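Long-range contacts in hydrogenase expression/formation protein HypE (Desulfovibrio vulgaris subsp. vulgaris, PDB 2Z1U), which binds ATP and magnesium and probably, as other HypE proteins do, dehydrates a carbamoyl group to a cyanide precursor during hydrogenase maturation: residues S57-D61 with L339-C343; S158-A162 with I233-S237; L263-Y267 with R329-L334. All blocks are in the same frame, centred on the assembly; numbering follows the deposited sequence.

Contact 1: S57-D61 with L339-C343; sequences SYTVD and LPRIC
Thr59 OG1 is set between its own backbone N and carbonyl carbon (chi1 55°), which turns the hydroxyl onto the C-terminal carboxylate of Cys343, while a bend at chi3 of Arg341 (70°) turns NE toward Thr59 O and lays one face of the guanidinium against Asp61 CB. Threonine suits the place because its backbone and side chain grip the two oxygens separately: Thr59 OG1 donates to Cys343 O at 2.6 Å, in the carbonyl plane on a lone pair, and Thr59 N donates to Cys343 OXT at 2.8 Å. The chain end is thereby fixed in rotation as well as in position. In return, Arg341 NE gives a nearly straight bond to Thr59 O (2.8 Å, 166° at the hydrogen), with the oxygen in the guanidinium plane. Asp61 CB lies over the centre of that plane, 3.6 Å from Arg341 CZ. The carboxylate of Asp61 stacks nearly parallel to the guanidinium, but Asp61 OD1 is 4.2 Å from Arg341 NH1 and well out of its plane, beyond a salt bridge, and any attraction is probably only electrostatic. Arg341 NH1 instead forms a salt bridge with Asp139, and a water joins Arg341 NH2 to Val60 O. Further along, Asp61 N bonds to Arg341 O at 3.1 Å, and Val60 CA approaches the same carbonyl oxygen. Cys343, the last residue, probably corresponds to the cysteine that is modified in other HypE proteins; its side chain lies about 5 Å from the bound ATP. Around this junction, Tyr58 pairs through its backbone with Ile143 of strand 141-151, Val60 packs on helix 70-83, Ile342 rests on helix 176-184, and Pro134 of the second subunit packs against Arg341.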
loop_
_atom_site.group_PDB
_atom_site.type_symbol
_atom_site.label_atom_id
_atom_site.label_comp_id
_atom_site.label_asym_id
_atom_site.label_seq_id
_atom_site.Cartn_x
_atom_site.Cartn_y
_atom_site.Cartn_z
ATOM N N SER A 57 1.364 -6.428 -2.087
ATOM C CA SER A 57 0.752 -7.067 -0.934
ATOM C C SER A 57 1.381 -8.438 -0.767
ATOM O O SER A 57 1.780 -9.056 -1.744
ATOM C CB SER A 57 -0.757 -7.232 -1.084
ATOM O OG SER A 57 -1.404 -5.994 -1.266
ATOM N N TYR A 58 1.427 -8.910 0.477
ATOM C CA TYR A 58 2.097 -10.156 0.838
ATOM C C TYR A 58 1.077 -11.071 1.499
ATOM O O TYR A 58 0.363 -10.665 2.415
ATOM C CB TYR A 58 3.328 -9.866 1.716
ATOM C CG TYR A 58 4.342 -9.044 0.938
ATOM C CD1 TYR A 58 4.243 -7.648 0.904
ATOM C CD2 TYR A 58 5.354 -9.664 0.170
ATOM C CE1 TYR A 58 5.124 -6.880 0.168
ATOM C CE2 TYR A 58 6.262 -8.890 -0.608
ATOM C CZ TYR A 58 6.134 -7.490 -0.595
ATOM O OH TYR A 58 7.003 -6.664 -1.299
ATOM N N THR A 59 0.982 -12.292 0.982
ATOM C CA THR A 59 -0.110 -13.211 1.318
ATOM C C THR A 59 0.456 -14.605 1.617
ATOM O O THR A 59 -0.267 -15.598 1.564
ATOM C CB THR A 59 -1.146 -13.323 0.154
ATOM O OG1 THR A 59 -0.466 -13.708 -1.039
ATOM C CG2 THR A 59 -1.861 -11.992 -0.102
ATOM N N VAL A 60 1.742 -14.667 1.944
ATOM C CA VAL A 60 2.451 -15.955 2.071
ATOM C C VAL A 60 1.800 -16.868 3.122
ATOM O O VAL A 60 1.374 -16.425 4.203
ATOM C CB VAL A 60 3.971 -15.759 2.345
ATOM C CG1 VAL A 60 4.200 -15.163 3.722
ATOM C CG2 VAL A 60 4.772 -17.075 2.173
ATOM N N ASP A 61 1.694 -18.136 2.762
ATOM C CA ASP A 61 1.185 -19.161 3.646
ATOM C C ASP A 61 2.150 -20.327 3.557
ATOM O O ASP A 61 2.318 -20.887 2.470
ATOM C CB ASP A 61 -0.223 -19.571 3.211
ATOM C CG ASP A 61 -0.810 -20.671 4.079
ATOM O OD1 ASP A 61 -1.445 -21.579 3.503
ATOM O OD2 ASP A 61 -0.627 -20.641 5.317
ATOM N N LEU A 339 0.216 -22.271 -8.051
ATOM C CA LEU A 339 1.011 -22.322 -6.818
ATOM C C LEU A 339 0.627 -21.138 -5.930
ATOM O O LEU A 339 1.275 -20.092 -5.983
ATOM C CB LEU A 339 2.514 -22.271 -7.147
ATOM C CG LEU A 339 3.060 -23.193 -8.254
ATOM C CD1 LEU A 339 4.424 -22.719 -8.747
ATOM C CD2 LEU A 339 3.119 -24.661 -7.804
ATOM N N PRO A 340 -0.421 -21.303 -5.103
ATOM C CA PRO A 340 -1.020 -20.133 -4.453
ATOM C C PRO A 340 -0.246 -19.669 -3.226
ATOM O O PRO A 340 0.402 -20.476 -2.541
ATOM C CB PRO A 340 -2.421 -20.625 -4.051
ATOM C CG PRO A 340 -2.281 -22.101 -3.898
ATOM C CD PRO A 340 -1.089 -22.558 -4.710
ATOM N N ARG A 341 -0.292 -18.360 -2.985
ATOM C CA ARG A 341 0.219 -17.777 -1.755
ATOM C C ARG A 341 1.676 -18.172 -1.447
ATOM O O ARG A 341 2.040 -18.419 -0.294
ATOM C CB ARG A 341 -0.739 -18.117 -0.609
ATOM C CG ARG A 341 -2.082 -17.412 -0.757
ATOM C CD ARG A 341 -3.005 -17.735 0.390
ATOM N NE ARG A 341 -2.562 -17.118 1.633
ATOM C CZ ARG A 341 -3.079 -17.386 2.826
ATOM N NH1 ARG A 341 -4.064 -18.280 2.952
ATOM N NH2 ARG A 341 -2.603 -16.765 3.893
ATOM N N ILE A 342 2.502 -18.217 -2.492
ATOM C CA ILE A 342 3.940 -18.461 -2.322
ATOM C C ILE A 342 4.669 -17.194 -1.853
ATOM O O ILE A 342 5.818 -17.250 -1.448
ATOM C CB ILE A 342 4.630 -19.068 -3.599
ATOM C CG1 ILE A 342 4.150 -18.383 -4.878
ATOM C CG2 ILE A 342 4.340 -20.586 -3.724
ATOM C CD1 ILE A 342 4.702 -16.980 -5.104
ATOM N N CYS A 343 3.980 -16.058 -1.948
ATOM C CA CYS A 343 4.411 -14.795 -1.349
ATOM C C CYS A 343 3.176 -13.981 -1.005
ATOM O O CYS A 343 2.027 -14.397 -1.263
ATOM C CB CYS A 343 5.307 -13.998 -2.300
ATOM S SG CYS A 343 4.509 -13.601 -3.876
ATOM O OXT CYS A 343 3.330 -12.894 -0.448
HETATM O O HOH W 1 -0.743 -14.618 4.752
#

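Contact 2: S158-A162 with I233-S237; sequences SGDRA and IAGQS
Ser237 OG is gripped from two sides of the 158-162 turn: it donates to Gly159 O at 2.7 Å and accepts from Ala162 N at 3.0 Å. Its place beside the backbone N of Ser237 (chi1 -59°) carries it to both partners. The second bond is bent, 137° at the hydrogen, whereas in the first Ser237 OG lies 19° out of the Gly159 carbonyl plane. A serine is well suited here, being short and able to give and take at one atom. Arg161 N bonds to Ser158 O, closing the turn, and Gly159 O faces the helix. Gly159, without a side chain, lets the helix come close, and its O touches Gln236 CB at 3.5 Å. Asp160 CB sits against Gln236 O at 3.3 Å. Beside the hydroxyl, the small Ala162 CB meets the Ile233 CG2 branch at 3.8 Å, an apolar patch that continues onto Val217 and Ile277. A water lies close to both Ala162 O and Ser237 O. Ser158 OG bonds to Asn40 of the second subunit, a residue that binds ATP. A serine hydroxyl thus ties the loop leading into strand 167-170 to the C-terminal part of helix 225-237, in the alpha/beta layering of the AIR synthase-related C-terminal domain.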
loop_
_atom_site.group_PDB
_atom_site.type_symbol
_atom_site.label_atom_id
_atom_site.label_comp_id
_atom_site.label_asym_id
_atom_site.label_seq_id
_atom_site.Cartn_x
_atom_site.Cartn_y
_atom_site.Cartn_z
ATOM N N SER A 158 15.037 -0.511 -17.064
ATOM C CA SER A 158 13.649 -0.617 -17.485
ATOM C C SER A 158 13.464 -1.900 -18.296
ATOM O O SER A 158 14.352 -2.290 -19.052
ATOM C CB SER A 158 13.273 0.596 -18.334
ATOM O OG SER A 158 11.912 0.540 -18.724
ATOM N N GLY A 159 12.309 -2.547 -18.145
ATOM C CA GLY A 159 12.022 -3.815 -18.831
ATOM C C GLY A 159 12.171 -3.753 -20.344
ATOM O O GLY A 159 12.472 -4.767 -20.985
ATOM N N ASP A 160 11.984 -2.560 -20.906
ATOM C CA ASP A 160 12.049 -2.350 -22.356
ATOM C C ASP A 160 13.434 -1.975 -22.904
ATOM O O ASP A 160 13.564 -1.616 -24.079
ATOM C CB ASP A 160 10.971 -1.342 -22.808
ATOM C CG ASP A 160 11.222 0.078 -22.317
ATOM O OD1 ASP A 160 12.134 0.318 -21.493
ATOM O OD2 ASP A 160 10.477 0.974 -22.757
ATOM N N ARG A 161 14.470 -2.091 -22.072
ATOM C CA ARG A 161 15.816 -1.635 -22.461
ATOM C C ARG A 161 16.853 -2.729 -22.768
ATOM O O ARG A 161 18.031 -2.416 -23.029
ATOM C CB ARG A 161 16.354 -0.648 -21.406
ATOM C CG ARG A 161 15.567 0.669 -21.333
ATOM C CD ARG A 161 16.303 1.763 -20.532
ATOM N NE ARG A 161 17.593 2.075 -21.142
ATOM C CZ ARG A 161 18.764 2.113 -20.506
ATOM N NH1 ARG A 161 18.838 1.899 -19.195
ATOM N NH2 ARG A 161 19.871 2.381 -21.199
ATOM N N ALA A 162 16.429 -3.996 -22.759
ATOM C CA ALA A 162 17.303 -5.093 -23.182
ATOM C C ALA A 162 17.551 -4.961 -24.683
ATOM O O ALA A 162 16.611 -4.781 -25.455
ATOM C CB ALA A 162 16.690 -6.445 -22.868
ATOM N N ILE A 233 10.605 -9.376 -19.994
ATOM C CA ILE A 233 11.666 -8.528 -20.516
ATOM C C ILE A 233 11.779 -8.713 -22.036
ATOM O O ILE A 233 11.795 -7.732 -22.782
ATOM C CB ILE A 233 13.003 -8.813 -19.813
ATOM C CG1 ILE A 233 12.942 -8.384 -18.333
ATOM C CG2 ILE A 233 14.160 -8.204 -20.600
ATOM C CD1 ILE A 233 13.940 -9.126 -17.419
ATOM N N ALA A 234 11.851 -9.957 -22.501
ATOM C CA ALA A 234 11.866 -10.202 -23.946
ATOM C C ALA A 234 10.694 -9.507 -24.665
ATOM O O ALA A 234 10.889 -8.896 -25.720
ATOM C CB ALA A 234 11.902 -11.700 -24.246
ATOM N N GLY A 235 9.495 -9.588 -24.086
ATOM C CA GLY A 235 8.306 -8.941 -24.641
ATOM C C GLY A 235 8.351 -7.417 -24.639
ATOM O O GLY A 235 8.051 -6.785 -25.651
ATOM N N GLN A 236 8.747 -6.829 -23.512
ATOM C CA GLN A 236 8.866 -5.371 -23.382
ATOM C C GLN A 236 9.976 -4.837 -24.276
ATOM O O GLN A 236 9.859 -3.744 -24.812
ATOM C CB GLN A 236 9.159 -4.964 -21.932
ATOM C CG GLN A 236 7.992 -5.161 -20.970
ATOM C CD GLN A 236 8.228 -4.529 -19.620
ATOM O OE1 GLN A 236 7.628 -3.506 -19.300
ATOM N NE2 GLN A 236 9.064 -5.147 -18.807
ATOM N N SER A 237 11.060 -5.594 -24.409
ATOM C CA SER A 237 12.195 -5.170 -25.230
ATOM C C SER A 237 12.068 -5.622 -26.685
ATOM O O SER A 237 12.888 -5.262 -27.526
ATOM C CB SER A 237 13.517 -5.658 -24.633
ATOM O OG SER A 237 13.689 -5.157 -23.315
HETATM O O HOH W 2 15.631 -5.003 -27.898
#

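Contact 3: L263-Y267 with R329-L334; sequences LDPLY and RLLSML
Asp264 and Arg329 meet through a salt bridge flanked by two waters, both in the guanidinium plane. Arg329 NH1 donates to the syn lone pair of Asp264 OD1 at 3.2 Å, with the planes of the two groups turned 55° apart. One water spans Arg329 NH2 and Asp264 OD2; the other spans Arg329 NH1 and Tyr267 OH. Aspartate fits because its second oxygen has work at home: with CG anti to the backbone N (chi1 -172°), Asp264 OD2 accepts from Leu266 N at 3.0 Å. The turn is further fixed by Tyr267 N bonding to Asp264 O. Tyrosine supplies the length to cross the gap: its hydroxyl donates to Ser332 O at 2.6 Å, on a lone pair in the carbonyl plane, and Ser332 O lies at the ring edge, in plane. The ring runs alongside Leu334, packing tightly against its CD2 branch, and meets Arg329 NH1 edge to edge, the planes 14° apart. Deeper in, Leu266 CD1 touches Leu331 CD2 at 4.1 Å, the two side chains crossing at about a right angle, and both continue onto Met321 of strand 319-322. Asp264 to Tyr267 form a type I beta turn, with an Asx turn at Asp264, tied to edge strand 328-330 of the C-terminal domain's mixed sheet and the chain that follows it.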
loop_
_atom_site.group_PDB
_atom_site.type_symbol
_atom_site.label_atom_id
_atom_site.label_comp_id
_atom_site.label_asym_id
_atom_site.label_seq_id
_atom_site.Cartn_x
_atom_site.Cartn_y
_atom_site.Cartn_z
ATOM N N LEU A 263 7.781 -29.998 -9.394
ATOM C CA LEU A 263 7.943 -28.563 -9.595
ATOM C C LEU A 263 9.128 -28.236 -10.518
ATOM O O LEU A 263 10.101 -28.980 -10.593
ATOM C CB LEU A 263 8.128 -27.852 -8.238
ATOM C CG LEU A 263 7.089 -28.027 -7.116
ATOM C CD1 LEU A 263 7.610 -27.444 -5.796
ATOM C CD2 LEU A 263 5.744 -27.410 -7.482
ATOM N N ASP A 264 9.042 -27.098 -11.200
ATOM C CA ASP A 264 10.108 -26.634 -12.085
ATOM C C ASP A 264 10.780 -25.424 -11.430
ATOM O O ASP A 264 10.139 -24.384 -11.260
ATOM C CB ASP A 264 9.507 -26.280 -13.457
ATOM C CG ASP A 264 10.558 -25.969 -14.512
ATOM O OD1 ASP A 264 10.251 -26.196 -15.701
ATOM O OD2 ASP A 264 11.676 -25.517 -14.178
ATOM N N PRO A 265 12.067 -25.560 -11.047
ATOM C CA PRO A 265 12.771 -24.476 -10.341
ATOM C C PRO A 265 12.847 -23.173 -11.146
ATOM O O PRO A 265 13.030 -22.105 -10.574
ATOM C CB PRO A 265 14.177 -25.050 -10.115
ATOM C CG PRO A 265 14.311 -26.187 -11.109
ATOM C CD PRO A 265 12.928 -26.746 -11.247
ATOM N N LEU A 266 12.710 -23.261 -12.470
ATOM C CA LEU A 266 12.745 -22.058 -13.315
ATOM C C LEU A 266 11.470 -21.211 -13.278
ATOM O O LEU A 266 11.446 -20.105 -13.820
ATOM C CB LEU A 266 13.071 -22.430 -14.763
ATOM C CG LEU A 266 14.280 -23.332 -15.033
ATOM C CD1 LEU A 266 14.289 -23.713 -16.515
ATOM C CD2 LEU A 266 15.586 -22.666 -14.605
ATOM N N TYR A 267 10.411 -21.753 -12.679
ATOM C CA TYR A 267 9.115 -21.075 -12.587
ATOM C C TYR A 267 8.699 -20.799 -11.148
ATOM O O TYR A 267 7.613 -20.258 -10.912
ATOM C CB TYR A 267 8.016 -21.889 -13.280
ATOM C CG TYR A 267 8.126 -21.921 -14.785
ATOM C CD1 TYR A 267 8.999 -22.796 -15.418
ATOM C CD2 TYR A 267 7.395 -21.038 -15.567
ATOM C CE1 TYR A 267 9.116 -22.826 -16.832
ATOM C CE2 TYR A 267 7.490 -21.063 -16.972
ATOM C CZ TYR A 267 8.358 -21.946 -17.594
ATOM O OH TYR A 267 8.447 -21.952 -18.980
ATOM N N ARG A 329 14.644 -25.859 -25.442
ATOM C CA ARG A 329 13.356 -25.804 -24.776
ATOM C C ARG A 329 12.873 -24.365 -24.786
ATOM O O ARG A 329 13.582 -23.441 -24.347
ATOM C CB ARG A 329 13.450 -26.355 -23.340
ATOM C CG ARG A 329 12.549 -25.665 -22.331
ATOM C CD ARG A 329 11.707 -26.634 -21.526
ATOM N NE ARG A 329 12.423 -27.067 -20.344
ATOM C CZ ARG A 329 12.123 -26.738 -19.085
ATOM N NH1 ARG A 329 11.062 -25.988 -18.782
ATOM N NH2 ARG A 329 12.904 -27.210 -18.120
ATOM N N LEU A 330 11.659 -24.171 -25.289
ATOM C CA LEU A 330 10.997 -22.872 -25.207
ATOM C C LEU A 330 10.458 -22.701 -23.791
ATOM O O LEU A 330 9.704 -23.545 -23.312
ATOM C CB LEU A 330 9.876 -22.793 -26.261
ATOM C CG LEU A 330 9.101 -21.483 -26.402
ATOM C CD1 LEU A 330 9.995 -20.308 -26.802
ATOM C CD2 LEU A 330 7.938 -21.655 -27.387
ATOM N N LEU A 331 10.870 -21.627 -23.112
ATOM C CA LEU A 331 10.343 -21.304 -21.790
ATOM C C LEU A 331 9.190 -20.314 -21.922
ATOM O O LEU A 331 9.413 -19.106 -21.930
ATOM C CB LEU A 331 11.436 -20.700 -20.877
ATOM C CG LEU A 331 12.714 -21.491 -20.555
ATOM C CD1 LEU A 331 13.623 -20.701 -19.556
ATOM C CD2 LEU A 331 12.380 -22.864 -20.007
ATOM N N SER A 332 7.964 -20.815 -22.006
ATOM C CA SER A 332 6.788 -19.944 -22.087
ATOM C C SER A 332 6.224 -19.655 -20.706
ATOM O O SER A 332 6.615 -20.293 -19.733
ATOM C CB SER A 332 5.720 -20.568 -22.986
ATOM O OG SER A 332 6.263 -20.865 -24.258
ATOM N N MET A 333 5.323 -18.675 -20.619
ATOM C CA MET A 333 4.610 -18.336 -19.398
ATOM C C MET A 333 3.628 -19.457 -18.991
ATOM O O MET A 333 3.062 -20.162 -19.844
ATOM C CB MET A 333 3.890 -17.014 -19.465
ATOM C CG MET A 333 4.774 -15.767 -19.320
ATOM S SD MET A 333 3.804 -14.230 -19.157
ATOM C CE MET A 333 5.048 -12.999 -19.516
ATOM N N LEU A 334 3.403 -19.564 -17.635
ATOM C CA LEU A 334 2.673 -20.632 -16.858
ATOM C C LEU A 334 1.350 -21.042 -17.497
ATOM O O LEU A 334 1.084 -21.238 -18.684
ATOM C CB LEU A 334 2.423 -20.086 -15.451
ATOM C CG LEU A 334 3.665 -19.731 -14.630
ATOM C CD1 LEU A 334 3.258 -18.981 -13.371
ATOM C CD2 LEU A 334 4.433 -20.995 -14.277
HETATM O O HOH W 3 13.502 -26.976 -15.618
HETATM O O HOH W 4 8.485 -24.900 -19.600
#

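In the fold
Contact 1 is the buried one, joining the end of strand 50-58 in the N-terminal domain to the chain terminus; contacts 2 and 3 are partly buried and lie farther out, within or at the edge of the C-terminal domain. Along the chain both are nested inside the loop closed by contact 1. Contacts 2 and 3 share helix 225-237, which supplies half of contact 2 and packs against Tyr267 and Met333 of contact 3. Contact 1 relies on direct bonds to a carboxylate and backbone carbonyls, contact 2 on one hydroxyl and close glycine and alanine packing, contact 3 on a hydrated ion pair, a tyrosine hydroxyl and leucines. Leu339 and Leu263 link contacts 1 and 3; all three touch the second subunit.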